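Local coordinates for glycerophosphodiester phosphodiesterase (Cytophaga hutchinsonii ATCC 33406, PDB 3CH0), which belongs to the glycerophosphoryl diester phosphodiesterase family, whose members are built on a TIM-barrel fold, at residues 44-47 with 51-54; 58-63 with 84-89; 134-139 with 194-199; 149-154 with 175-180; 157-162 with 189-194. All blocks are in the same frame, centred on the assembly; numbering follows the deposited sequence.

Contact 1 (44-47 with 51-54)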
# COMPACT_ATOMS: atom_id res chain seq x y z
N LEU A 44 2.30 -3.85 4.48
CA LEU A 44 2.31 -4.68 5.66
C LEU A 44 3.50 -5.61 5.71
O LEU A 44 3.89 -6.24 4.70
CB LEU A 44 1.04 -5.53 5.76
CG LEU A 44 -0.30 -4.79 5.66
CD1 LEU A 44 -1.51 -5.71 5.53
CD2 LEU A 44 -0.45 -3.87 6.87
N VAL A 45 4.08 -5.65 6.91
CA VAL A 45 5.19 -6.55 7.26
C VAL A 45 4.89 -7.17 8.63
O VAL A 45 3.85 -6.87 9.22
CB VAL A 45 6.55 -5.89 7.17
CG1 VAL A 45 6.73 -5.16 5.80
CG2 VAL A 45 6.73 -4.93 8.39
N ILE A 46 5.75 -8.11 9.05
CA ILE A 46 5.58 -8.86 10.31
C ILE A 46 6.78 -8.66 11.24
O ILE A 46 7.91 -8.68 10.79
CB ILE A 46 5.44 -10.36 10.02
CG1 ILE A 46 4.36 -10.61 8.93
CG2 ILE A 46 5.06 -11.15 11.31
CD1 ILE A 46 2.95 -10.15 9.24
N SER A 47 6.49 -8.38 12.52
CA SER A 47 7.52 -8.27 13.54
C SER A 47 7.95 -9.68 13.97
O SER A 47 7.27 -10.67 13.67
CB SER A 47 6.99 -7.54 14.77
OG SER A 47 5.92 -8.26 15.40
N ARG A 51 3.35 -9.75 15.00
CA ARG A 51 2.35 -8.71 14.83
C ARG A 51 2.51 -8.11 13.44
O ARG A 51 3.62 -8.00 12.90
CB ARG A 51 2.43 -7.62 15.89
CG ARG A 51 2.27 -8.12 17.34
CD ARG A 51 0.96 -8.89 17.61
NE ARG A 51 -0.28 -8.34 17.04
CZ ARG A 51 -1.04 -7.39 17.58
NH1 ARG A 51 -0.71 -6.82 18.74
NH2 ARG A 51 -2.15 -7.01 16.96
N VAL A 52 1.36 -7.76 12.88
CA VAL A 52 1.29 -7.15 11.55
C VAL A 52 1.52 -5.65 11.73
O VAL A 52 0.73 -4.99 12.45
CB VAL A 52 -0.03 -7.42 10.83
CG1 VAL A 52 -0.02 -6.83 9.39
CG2 VAL A 52 -0.35 -8.91 10.76
N VAL A 53 2.62 -5.16 11.16
CA VAL A 53 3.06 -3.79 11.26
C VAL A 53 2.88 -3.08 9.91
O VAL A 53 3.15 -3.68 8.84
CB VAL A 53 4.53 -3.75 11.66
CG1 VAL A 53 5.08 -2.28 11.83
CG2 VAL A 53 4.79 -4.54 12.97
N VAL A 54 2.41 -1.84 9.95
CA VAL A 54 2.28 -1.03 8.73
C VAL A 54 3.63 -0.43 8.39
O VAL A 54 4.18 0.35 9.18
CB VAL A 54 1.22 0.07 8.84
CG1 VAL A 54 0.94 0.73 7.46
CG2 VAL A 54 -0.10 -0.47 9.38
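Val45 and Val53 face each other as an antiparallel hydrogen-bonded pair in a beta hairpin, formed where strand 39-46 of the TIM barrel turns back into the short strand 52-54. Backbone bonds carry the pairing. Val45 N gives its hydrogen to Val53 O at 2.9 Å, and Val53 N answers with a 2.9 Å bond to Val45 O. Toward the turn, Ser47 N reaches Arg51 O at 2.9 Å. The non-hydrogen-bonded pairs, Leu44 with Val54 and Ile46 with Val52, alternate with these, and there CA hydrogens point at carbonyls, as from Leu44 CA to Val53 O at 3.4 Å.

Apolar contacts divide by face. Val52 straddles two neighbours: its CG1, anti to the backbone N (chi1 -176°), meets Leu44 CD2 at 3.9 Å, while its CG2 takes Ile46 CD1 at 3.8 Å. This greasy face packs on Val158 and Phe117 of the surrounding helices, a place suited to branched aliphatic residues that keep a strand extended and fill the core. On the other face Val45 CG2 lies 4.1 Å from Val53 CB, and Tyr88 of helix 88-91 touches Val53.

One further hydrogen bond across the hairpin uses a side chain. The short side chain of Ser47 puts its hydroxyl between its own backbone N and carbonyl carbon (chi1 64°), where Ser47 OG bonds to Asp49 OD1 and accepts from Arg51 N at 3.0 Å.

Contact 2 (58-63 with 84-89)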
# COMPACT_ATOMS: atom_id res chain seq x y z
N THR A 58 10.62 -4.16 5.22
CA THR A 58 10.87 -5.03 6.34
C THR A 58 12.03 -4.54 7.22
O THR A 58 12.41 -5.29 8.10
CB THR A 58 11.15 -6.46 5.89
OG1 THR A 58 12.28 -6.44 5.03
CG2 THR A 58 9.94 -6.99 5.10
N PHE A 59 12.61 -3.39 6.91
CA PHE A 59 13.70 -2.79 7.68
C PHE A 59 13.34 -1.30 7.84
O PHE A 59 12.48 -0.75 7.13
CB PHE A 59 15.06 -2.94 6.98
CG PHE A 59 15.08 -2.42 5.58
CD1 PHE A 59 14.71 -3.22 4.50
CD2 PHE A 59 15.40 -1.11 5.30
CE1 PHE A 59 14.69 -2.71 3.24
CE2 PHE A 59 15.39 -0.63 4.08
CZ PHE A 59 15.02 -1.43 3.00
N PHE A 60 14.07 -0.63 8.73
CA PHE A 60 13.91 0.84 8.86
C PHE A 60 14.68 1.57 7.80
O PHE A 60 15.89 1.49 7.74
CB PHE A 60 14.37 1.34 10.24
CG PHE A 60 13.38 1.09 11.31
CD1 PHE A 60 12.36 2.03 11.59
CD2 PHE A 60 13.37 -0.13 12.01
CE1 PHE A 60 11.41 1.77 12.57
CE2 PHE A 60 12.44 -0.39 12.97
CZ PHE A 60 11.43 0.58 13.27
N HIS A 61 13.96 2.26 6.93
CA HIS A 61 14.54 2.84 5.74
C HIS A 61 15.24 4.14 6.06
O HIS A 61 14.71 5.01 6.80
CB HIS A 61 13.43 3.07 4.67
CG HIS A 61 13.95 3.21 3.28
ND1 HIS A 61 14.58 4.34 2.82
CD2 HIS A 61 13.88 2.36 2.22
CE1 HIS A 61 14.90 4.18 1.55
NE2 HIS A 61 14.51 2.97 1.17
N HIS A 62 16.38 4.36 5.41
CA HIS A 62 17.12 5.62 5.66
C HIS A 62 16.38 6.91 5.23
O HIS A 62 16.68 8.01 5.74
CB HIS A 62 18.50 5.57 4.97
CG HIS A 62 18.47 5.86 3.52
ND1 HIS A 62 18.13 4.90 2.57
CD2 HIS A 62 18.76 6.98 2.82
CE1 HIS A 62 18.20 5.43 1.37
NE2 HIS A 62 18.59 6.69 1.49
N GLU A 63 15.40 6.84 4.31
CA GLU A 63 14.80 8.05 3.88
C GLU A 63 13.91 8.61 4.96
O GLU A 63 13.65 9.82 4.95
CB GLU A 63 14.01 7.86 2.58
CG GLU A 63 14.95 7.68 1.41
CD GLU A 63 14.20 7.61 0.08
OE1 GLU A 63 13.20 6.85 0.01
OE2 GLU A 63 14.58 8.30 -0.89
N TYR A 84 11.53 -7.91 11.19
CA TYR A 84 11.25 -9.32 11.50
C TYR A 84 12.14 -9.92 12.62
O TYR A 84 11.82 -11.00 13.13
CB TYR A 84 11.35 -10.17 10.23
CG TYR A 84 10.70 -11.51 10.29
CD1 TYR A 84 9.47 -11.69 10.87
CD2 TYR A 84 11.34 -12.64 9.76
CE1 TYR A 84 8.87 -12.95 10.93
CE2 TYR A 84 10.77 -13.88 9.81
CZ TYR A 84 9.55 -14.04 10.39
OH TYR A 84 8.92 -15.25 10.50
N ALA A 85 13.26 -9.22 12.91
CA ALA A 85 14.18 -9.59 14.01
C ALA A 85 13.89 -8.77 15.26
O ALA A 85 14.64 -8.86 16.24
CB ALA A 85 15.60 -9.40 13.59
N MSE A 86 12.89 -7.90 15.21
CA MSE A 86 12.51 -7.04 16.34
C MSE A 86 11.11 -7.26 16.86
O MSE A 86 10.15 -7.41 16.10
CB MSE A 86 12.65 -5.57 15.88
CG MSE A 86 14.03 -5.22 15.39
SE MSE A 86 14.09 -3.46 14.52
CE MSE A 86 13.60 -2.45 16.04
N ASN A 87 10.94 -7.29 18.19
CA ASN A 87 9.60 -7.30 18.74
C ASN A 87 8.92 -5.95 18.51
O ASN A 87 9.59 -4.92 18.43
CB ASN A 87 9.60 -7.63 20.24
CG ASN A 87 10.07 -9.03 20.50
OD1 ASN A 87 9.64 -9.94 19.83
ND2 ASN A 87 10.98 -9.21 21.49
N TYR A 88 7.60 -5.98 18.42
CA TYR A 88 6.91 -4.73 18.14
C TYR A 88 7.20 -3.67 19.24
O TYR A 88 7.28 -2.48 18.94
CB TYR A 88 5.43 -4.91 17.93
CG TYR A 88 4.79 -3.60 17.54
CD1 TYR A 88 5.13 -2.99 16.33
CD2 TYR A 88 3.93 -2.92 18.40
CE1 TYR A 88 4.64 -1.74 15.99
CE2 TYR A 88 3.42 -1.66 18.07
CZ TYR A 88 3.75 -1.09 16.85
OH TYR A 88 3.23 0.15 16.57
N ALA A 89 7.37 -4.13 20.49
CA ALA A 89 7.64 -3.18 21.59
C ALA A 89 8.86 -2.34 21.30
O ALA A 89 8.92 -1.18 21.70
CB ALA A 89 7.83 -3.95 22.93
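Phe60 and Met86, the latter present as selenomethionine, make a Met-aromatic contact between the 58-63 loop, which follows strand 52-54, and the 84-89 segment, which runs from a 3-10 turn into helix 88-91. The position is consistent with the small insertion that proteins of this family carry beside the barrel.

The chalcogen contact is made at the ring edge. Met86 SE lies 3.8 Å from Phe60 CE2 and 5.1 Å from the ring centroid, with the selenium direction 81° off the ring normal. The side chain runs out extended to SE and then bends at its last torsion (chi3 63°), which brings the methyl alongside, Met86 CE being 3.9 Å from Phe60 CE2. The long, flexible chain of a methionine suits this place because it can follow the rim of a rigid ring, and Ile91 packs on both residues.

No hydrogen bond crosses directly. Thr58 O and Tyr84 N stand 4.1 Å apart without bonding. Backbone bonds between Thr58 and Leu83 and between Phe60 and Phe81 instead tie the loop to the residues just before 84, while Tyr84 N bonds to Asn82 OD1.

With no hydrogen bond or charge pair across it, the contact probably rests mainly on dispersion, perhaps helped by the polarisable selenium meeting the slightly positive C-H edge of the ring.

Contact 3 (134-139 with 194-199). With EDO (1,2-ethanediol), chain D.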
# COMPACT_ATOMS: atom_id res chain seq x y z
N ASN A 134 -6.49 -0.92 0.86
CA ASN A 134 -5.69 -1.63 -0.12
C ASN A 134 -4.36 -1.89 0.55
O ASN A 134 -3.50 -0.98 0.65
CB ASN A 134 -5.55 -0.78 -1.37
CG ASN A 134 -4.87 -1.53 -2.50
OD1 ASN A 134 -4.60 -2.75 -2.35
ND2 ASN A 134 -4.47 -0.81 -3.56
N GLY A 135 -4.19 -3.11 1.06
CA GLY A 135 -3.02 -3.47 1.83
C GLY A 135 -2.08 -4.38 1.10
O GLY A 135 -2.51 -5.41 0.62
N GLU A 136 -0.81 -3.99 1.10
CA GLU A 136 0.23 -4.70 0.33
C GLU A 136 0.99 -5.68 1.19
O GLU A 136 1.58 -5.30 2.18
CB GLU A 136 1.21 -3.72 -0.36
CG GLU A 136 2.21 -4.44 -1.31
CD GLU A 136 3.04 -3.56 -2.16
OE1 GLU A 136 2.77 -2.35 -2.26
OE2 GLU A 136 4.04 -4.12 -2.72
N ILE A 137 0.98 -6.95 0.81
CA ILE A 137 1.89 -7.92 1.37
C ILE A 137 3.27 -7.79 0.77
O ILE A 137 3.45 -8.12 -0.41
CB ILE A 137 1.32 -9.38 1.30
CG1 ILE A 137 0.14 -9.44 2.29
CG2 ILE A 137 2.35 -10.45 1.65
CD1 ILE A 137 -0.32 -10.81 2.76
N LYS A 138 4.17 -7.24 1.56
CA LYS A 138 5.52 -7.03 1.13
C LYS A 138 6.46 -8.24 1.27
O LYS A 138 7.40 -8.22 2.04
CB LYS A 138 6.10 -5.81 1.87
CG LYS A 138 5.49 -4.49 1.44
CD LYS A 138 5.95 -4.05 0.04
CE LYS A 138 5.64 -2.62 -0.39
NZ LYS A 138 5.92 -2.37 -1.89
N SER A 139 6.17 -9.27 0.48
CA SER A 139 6.93 -10.53 0.48
C SER A 139 7.73 -10.62 -0.83
O SER A 139 7.27 -10.13 -1.90
CB SER A 139 6.02 -11.75 0.63
OG SER A 139 5.02 -11.76 -0.39
N SER A 194 -5.49 -7.39 -5.75
CA SER A 194 -4.89 -6.56 -6.71
C SER A 194 -3.47 -7.03 -7.07
O SER A 194 -2.60 -7.26 -6.19
CB SER A 194 -4.80 -5.13 -6.16
OG SER A 194 -4.03 -4.30 -7.07
N TYR A 195 -3.23 -7.17 -8.38
CA TYR A 195 -1.99 -7.62 -8.90
C TYR A 195 -1.11 -6.43 -9.31
O TYR A 195 -1.40 -5.69 -10.25
CB TYR A 195 -2.32 -8.47 -10.15
CG TYR A 195 -1.20 -9.04 -10.94
CD1 TYR A 195 -0.01 -9.45 -10.33
CD2 TYR A 195 -1.40 -9.35 -12.28
CE1 TYR A 195 1.00 -10.07 -11.08
CE2 TYR A 195 -0.43 -9.95 -13.02
CZ TYR A 195 0.76 -10.33 -12.44
OH TYR A 195 1.79 -10.96 -13.13
N LEU A 196 -0.06 -6.24 -8.52
CA LEU A 196 0.92 -5.21 -8.75
C LEU A 196 1.93 -5.69 -9.77
O LEU A 196 2.48 -6.78 -9.67
CB LEU A 196 1.65 -4.83 -7.47
CG LEU A 196 0.83 -4.10 -6.43
CD1 LEU A 196 1.49 -4.05 -5.04
CD2 LEU A 196 0.58 -2.68 -6.95
N VAL A 197 2.17 -4.82 -10.77
CA VAL A 197 3.05 -5.11 -11.89
C VAL A 197 3.99 -3.94 -12.13
O VAL A 197 3.57 -2.81 -12.24
CB VAL A 197 2.25 -5.42 -13.19
CG1 VAL A 197 3.26 -5.52 -14.40
CG2 VAL A 197 1.42 -6.67 -12.92
N GLU A 198 5.27 -4.26 -12.22
CA GLU A 198 6.28 -3.21 -12.56
C GLU A 198 7.27 -3.60 -13.67
O GLU A 198 8.19 -2.84 -13.92
CB GLU A 198 7.03 -2.75 -11.31
CG GLU A 198 7.91 -3.74 -10.70
CD GLU A 198 8.64 -3.18 -9.48
OE1 GLU A 198 8.61 -1.94 -9.26
OE2 GLU A 198 9.25 -4.01 -8.78
N THR A 199 7.12 -4.76 -14.29
CA THR A 199 8.09 -5.25 -15.27
C THR A 199 7.52 -5.00 -16.67
O THR A 199 6.34 -4.86 -16.89
CB THR A 199 8.38 -6.75 -15.04
OG1 THR A 199 7.13 -7.43 -14.99
CG2 THR A 199 9.11 -6.95 -13.74
C1 EDO D . 8.19 0.15 -15.26
O1 EDO D . 8.94 -0.98 -15.74
C2 EDO D . 9.14 1.20 -14.72
O2 EDO D . 8.54 2.45 -14.46
O HOH W 1 -3.05 -2.03 -6.02
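Leu196 and Glu136 meet on the inside of the TIM barrel, reaching over strand 171-175, which lies between their own parallel strands 132-137 and 192-197. Leu196 buries most surface here. Its CD1 sits squarely above the carboxylate of Glu136, 3.3 Å from Glu136 CD, a tight approach that limits how that flat group can turn. Glu136 gets there by running fully extended, with CG opposite the backbone N (chi1 -173°). Gln174 of the intervening strand touches both side chains.

The other face of the carboxylate receives Lys138, whose NZ makes a 2.7 Å salt bridge to Glu136 OE2 from 50° above the carboxylate plane. Glu136 OE1, with Asp43 close by, and Lys138 NZ both hydrogen-bond a citric acid molecule, which is consistent with the two charges lining a pocket, with the apolar Leu196 CD1 against the carboxylate face.

Ser194, next in buried area, is small and polar, as fits a place where Asn134 reaches over from the next strand but one. Asn134 OD1 comes no nearer than 4.5 Å to Ser194 CB. Asn134 ND2 bonds to Gln12 OE1 and also gives to a water at 3.1 Å, and that same water lies 2.7 Å from Ser194 OG.

Contact 4 (149-154 with 175-180)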
# COMPACT_ATOMS: atom_id res chain seq x y z
N PRO A 149 7.84 -13.94 7.31
CA PRO A 149 7.55 -15.39 7.34
C PRO A 149 7.36 -15.99 5.93
O PRO A 149 7.34 -15.30 4.93
CB PRO A 149 6.22 -15.45 8.09
CG PRO A 149 6.04 -14.08 8.77
CD PRO A 149 6.74 -13.13 7.88
N ASN A 150 7.18 -17.30 5.93
CA ASN A 150 6.62 -17.98 4.77
C ASN A 150 5.26 -17.41 4.39
O ASN A 150 4.56 -16.77 5.20
CB ASN A 150 6.53 -19.50 5.08
CG ASN A 150 5.70 -19.80 6.33
OD1 ASN A 150 6.09 -19.39 7.43
ND2 ASN A 150 4.56 -20.48 6.17
N ILE A 151 4.89 -17.71 3.16
CA ILE A 151 3.70 -17.13 2.55
C ILE A 151 2.46 -17.39 3.39
O ILE A 151 1.68 -16.49 3.62
CB ILE A 151 3.54 -17.61 1.09
CG1 ILE A 151 4.54 -16.94 0.19
CG2 ILE A 151 2.11 -17.46 0.61
CD1 ILE A 151 4.25 -15.45 -0.11
N ALA A 152 2.23 -18.66 3.77
CA ALA A 152 1.00 -18.98 4.52
C ALA A 152 0.89 -18.16 5.79
O ALA A 152 -0.20 -17.64 6.07
CB ALA A 152 0.91 -20.49 4.83
N LEU A 153 1.96 -18.09 6.55
CA LEU A 153 1.93 -17.38 7.86
C LEU A 153 1.75 -15.88 7.63
O LEU A 153 0.99 -15.23 8.37
CB LEU A 153 3.20 -17.65 8.70
CG LEU A 153 3.20 -17.00 10.09
CD1 LEU A 153 1.89 -17.33 10.88
CD2 LEU A 153 4.52 -17.38 10.77
N PHE A 154 2.52 -15.30 6.68
CA PHE A 154 2.42 -13.86 6.37
C PHE A 154 0.95 -13.57 6.06
O PHE A 154 0.34 -12.66 6.61
CB PHE A 154 3.37 -13.54 5.22
CG PHE A 154 3.80 -12.08 5.08
CD1 PHE A 154 2.99 -11.03 5.49
CD2 PHE A 154 4.98 -11.80 4.41
CE1 PHE A 154 3.36 -9.73 5.30
CE2 PHE A 154 5.38 -10.46 4.21
CZ PHE A 154 4.55 -9.44 4.66
N SER A 175 -0.36 -7.36 -4.03
CA SER A 175 1.02 -7.81 -3.92
C SER A 175 1.68 -7.90 -5.28
O SER A 175 1.02 -8.15 -6.29
CB SER A 175 1.13 -9.19 -3.22
OG SER A 175 2.45 -9.49 -2.83
N PHE A 176 3.00 -7.72 -5.28
CA PHE A 176 3.80 -8.09 -6.44
C PHE A 176 4.06 -9.58 -6.48
O PHE A 176 4.51 -10.12 -7.55
CB PHE A 176 5.18 -7.43 -6.38
CG PHE A 176 5.18 -5.98 -6.73
CD1 PHE A 176 5.19 -5.57 -8.05
CD2 PHE A 176 5.23 -5.03 -5.77
CE1 PHE A 176 5.19 -4.23 -8.37
CE2 PHE A 176 5.27 -3.69 -6.11
CZ PHE A 176 5.20 -3.30 -7.42
N ASP A 177 3.96 -10.24 -5.33
CA ASP A 177 4.41 -11.64 -5.14
C ASP A 177 3.27 -12.53 -5.57
O ASP A 177 2.29 -12.65 -4.86
CB ASP A 177 4.77 -11.89 -3.68
CG ASP A 177 5.44 -13.22 -3.44
OD1 ASP A 177 5.41 -14.09 -4.34
OD2 ASP A 177 5.99 -13.36 -2.35
N VAL A 178 3.37 -13.14 -6.77
CA VAL A 178 2.33 -14.03 -7.26
C VAL A 178 2.00 -15.16 -6.28
O VAL A 178 0.89 -15.64 -6.24
CB VAL A 178 2.65 -14.56 -8.67
CG1 VAL A 178 2.58 -13.41 -9.68
CG2 VAL A 178 4.00 -15.29 -8.71
N ARG A 179 2.96 -15.57 -5.47
CA ARG A 179 2.73 -16.65 -4.50
C ARG A 179 1.72 -16.21 -3.47
O ARG A 179 0.91 -17.01 -2.98
CB ARG A 179 4.01 -17.00 -3.77
CG ARG A 179 5.22 -17.43 -4.68
CD ARG A 179 6.47 -17.69 -3.87
NE ARG A 179 6.79 -16.52 -3.03
CZ ARG A 179 7.53 -16.55 -1.93
NH1 ARG A 179 8.09 -17.67 -1.51
NH2 ARG A 179 7.68 -15.44 -1.20
N ALA A 180 1.85 -14.97 -2.99
CA ALA A 180 0.92 -14.45 -1.99
C ALA A 180 -0.49 -14.32 -2.64
O ALA A 180 -1.51 -14.67 -2.02
CB ALA A 180 1.37 -13.07 -1.47
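Two helices begin side by side here, helix 178-187 just after strand 171-175 and helix 151-164 after a longer loop from strand 132-137. Ile151 in the first turn of helix 151-164 plugs against the start of helix 178-187, where Asp177 is the N-cap. The plug is a face contact. Ile151 CG1 lies 3.6 Å above the plane of the Arg179 guanidinium, over its centre, and Ile151 CD1 extends further in, to 3.5 Å from Asp177 OD2 and 4.0 Å from Ala180 CB. A branched aliphatic chain suits a delocalised cation met this way: it covers the flat face, where no N-H points, and leaves the polar edge to other partners.

That edge is held by Asp177. Arg179 grips the carboxylate side-on, NE to Asp177 OD1 at 3.1 Å and NH2 to Asp177 OD2 at 2.9 Å; both bonds lie near the guanidinium plane and use the syn lone pairs of the two Asp177 oxygens. The bend of the arginine chain (chi3 -55°) folds it back toward the cap, where the pairing forms. Asp177 OD1 has a second donor, Arg179 N at 3.1 Å, coming from above the carboxylate plane; this is the capping bond. Ser139 OG also bonds to Asp177 OD2, so both oxygens of this buried carboxylate have more than one donor; Asp144 forms a salt bridge with Arg179 NH1.

Asp177 N donates to Ser175 OG at 3.0 Å. This ST turn leads into an aspartate N-cap at the junction of strand 171-175 and helix 178-187, a beta-to-alpha turn of the TIM barrel.

Contact 5 (157-162 with 189-194)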
# COMPACT_ATOMS: atom_id res chain seq x y z
N LEU A 157 -1.60 -14.19 9.09
CA LEU A 157 -1.56 -13.15 10.14
C LEU A 157 -2.32 -11.90 9.67
O LEU A 157 -3.08 -11.28 10.45
CB LEU A 157 -0.15 -12.76 10.48
CG LEU A 157 0.64 -13.82 11.23
CD1 LEU A 157 2.12 -13.50 11.26
CD2 LEU A 157 0.10 -14.07 12.69
N VAL A 158 -2.14 -11.50 8.42
CA VAL A 158 -2.88 -10.33 7.88
C VAL A 158 -4.37 -10.60 7.87
O VAL A 158 -5.17 -9.73 8.28
CB VAL A 158 -2.34 -9.96 6.45
CG1 VAL A 158 -3.23 -8.96 5.68
CG2 VAL A 158 -0.90 -9.47 6.63
N VAL A 159 -4.75 -11.77 7.36
CA VAL A 159 -6.15 -12.10 7.20
C VAL A 159 -6.87 -12.22 8.57
O VAL A 159 -8.04 -11.80 8.66
CB VAL A 159 -6.34 -13.32 6.30
CG1 VAL A 159 -7.82 -13.79 6.38
CG2 VAL A 159 -5.91 -12.99 4.87
N ALA A 160 -6.18 -12.71 9.58
CA ALA A 160 -6.74 -12.79 10.93
C ALA A 160 -7.20 -11.39 11.36
O ALA A 160 -8.28 -11.24 11.97
CB ALA A 160 -5.75 -13.37 11.93
N GLU A 161 -6.43 -10.37 11.03
CA GLU A 161 -6.78 -9.01 11.44
C GLU A 161 -7.97 -8.44 10.66
O GLU A 161 -8.78 -7.71 11.22
CB GLU A 161 -5.54 -8.10 11.35
CG GLU A 161 -4.40 -8.52 12.27
CD GLU A 161 -4.83 -8.63 13.74
OE1 GLU A 161 -5.43 -7.66 14.24
OE2 GLU A 161 -4.59 -9.68 14.37
N ILE A 162 -8.05 -8.75 9.36
CA ILE A 162 -9.16 -8.42 8.51
C ILE A 162 -10.47 -9.03 9.02
O ILE A 162 -11.46 -8.35 9.12
CB ILE A 162 -8.89 -8.84 7.01
CG1 ILE A 162 -7.72 -8.00 6.45
CG2 ILE A 162 -10.13 -8.71 6.11
CD1 ILE A 162 -7.12 -8.57 5.16
N PRO A 189 -10.89 -16.72 -0.74
CA PRO A 189 -11.44 -16.21 -2.01
C PRO A 189 -12.39 -15.04 -1.90
O PRO A 189 -12.67 -14.42 -2.92
CB PRO A 189 -12.16 -17.42 -2.60
CG PRO A 189 -12.41 -18.26 -1.43
CD PRO A 189 -11.31 -18.11 -0.49
N ASP A 190 -12.86 -14.73 -0.69
CA ASP A 190 -13.77 -13.60 -0.50
C ASP A 190 -13.06 -12.24 -0.43
O ASP A 190 -13.72 -11.17 -0.41
CB ASP A 190 -14.72 -13.77 0.68
CG ASP A 190 -14.02 -14.02 2.01
OD1 ASP A 190 -12.85 -14.47 2.04
OD2 ASP A 190 -14.71 -13.84 3.06
N ILE A 191 -11.72 -12.25 -0.38
CA ILE A 191 -10.99 -10.99 -0.29
C ILE A 191 -10.46 -10.61 -1.66
O ILE A 191 -9.78 -11.38 -2.30
CB ILE A 191 -9.85 -11.07 0.71
CG1 ILE A 191 -10.39 -11.36 2.11
CG2 ILE A 191 -8.96 -9.78 0.64
CD1 ILE A 191 -9.29 -11.68 3.12
N LYS A 192 -10.90 -9.46 -2.16
CA LYS A 192 -10.51 -8.95 -3.47
C LYS A 192 -8.98 -8.85 -3.56
O LYS A 192 -8.37 -8.45 -2.58
CB LYS A 192 -11.08 -7.57 -3.75
CG LYS A 192 -12.58 -7.55 -4.02
CD LYS A 192 -13.10 -6.15 -4.42
CE LYS A 192 -12.97 -5.11 -3.29
NZ LYS A 192 -13.75 -5.42 -2.07
N LEU A 193 -8.39 -9.20 -4.71
CA LEU A 193 -6.95 -9.10 -4.90
C LEU A 193 -6.62 -8.08 -5.97
O LEU A 193 -7.29 -7.98 -7.01
CB LEU A 193 -6.38 -10.46 -5.24
CG LEU A 193 -6.64 -11.57 -4.24
CD1 LEU A 193 -5.98 -12.88 -4.74
CD2 LEU A 193 -6.11 -11.21 -2.84
N SER A 194 -5.49 -7.39 -5.75
CA SER A 194 -4.89 -6.56 -6.71
C SER A 194 -3.47 -7.03 -7.07
O SER A 194 -2.60 -7.26 -6.19
CB SER A 194 -4.80 -5.13 -6.16
OG SER A 194 -4.03 -4.30 -7.07
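No ring or other flat group takes part where Val159 and Ile162 meet Ile191, so there are no faces or edges to match, just methyl groups. All of them converge on one atom, the CD1 of Ile191. Val159 comes at it with both branches, CG2 at 4.0 Å and CG1 at 4.2 Å, and the two side chains cross obliquely. Ile162, one helical turn further along, adds its CG2, which lies 4.3 Å from the same Ile191 CD1.

Ile191 can reach this far because its chain is stretched out at the end, with chi2 at 171°, whereas the backbones stay well apart: Val159 CA and Ile191 CA are 9.0 Å from each other. A long, branched aliphatic residue is apt for bridging such a gap, and the beta-branched partners on the helix offer it a broad hydrocarbon surface. Another 1,2-ethanediol molecule, not the one at Glu198, lies about 4 Å (nearest atoms) from the side chain of Val159.

Within the fold, helix 151-164 thereby touches Ile191, at the approach to strand 192-197. Met184 of helix 178-187 packs on both Val159 and Ile191, while Ile162 also rests on Phe171 of strand 171-175 and on Phe117 of helix 117-127.

Contacts 1, 3 and 5 are buried; contacts 2 and 4 are only partly so. Contacts 1 and 3 belong to one sheet, whose strands 39-46 and 132-137 are neighbours, but the first is bound by backbone bonds and the second by side chains pointing inside the barrel. Contacts 4 and 5 both use helix 151-164 on the outer layer: near its start it meets a salt-bridged helix cap, further along purely aliphatic groups. Ser139 of contact 3 bonds to Asp177 of contact 4, joining pocket and cap. Contact 2, its centre about 17 Å from the centre of the chain and made largely of loops, relies on one selenium-ring touch, and packs against the hairpin of contact 1.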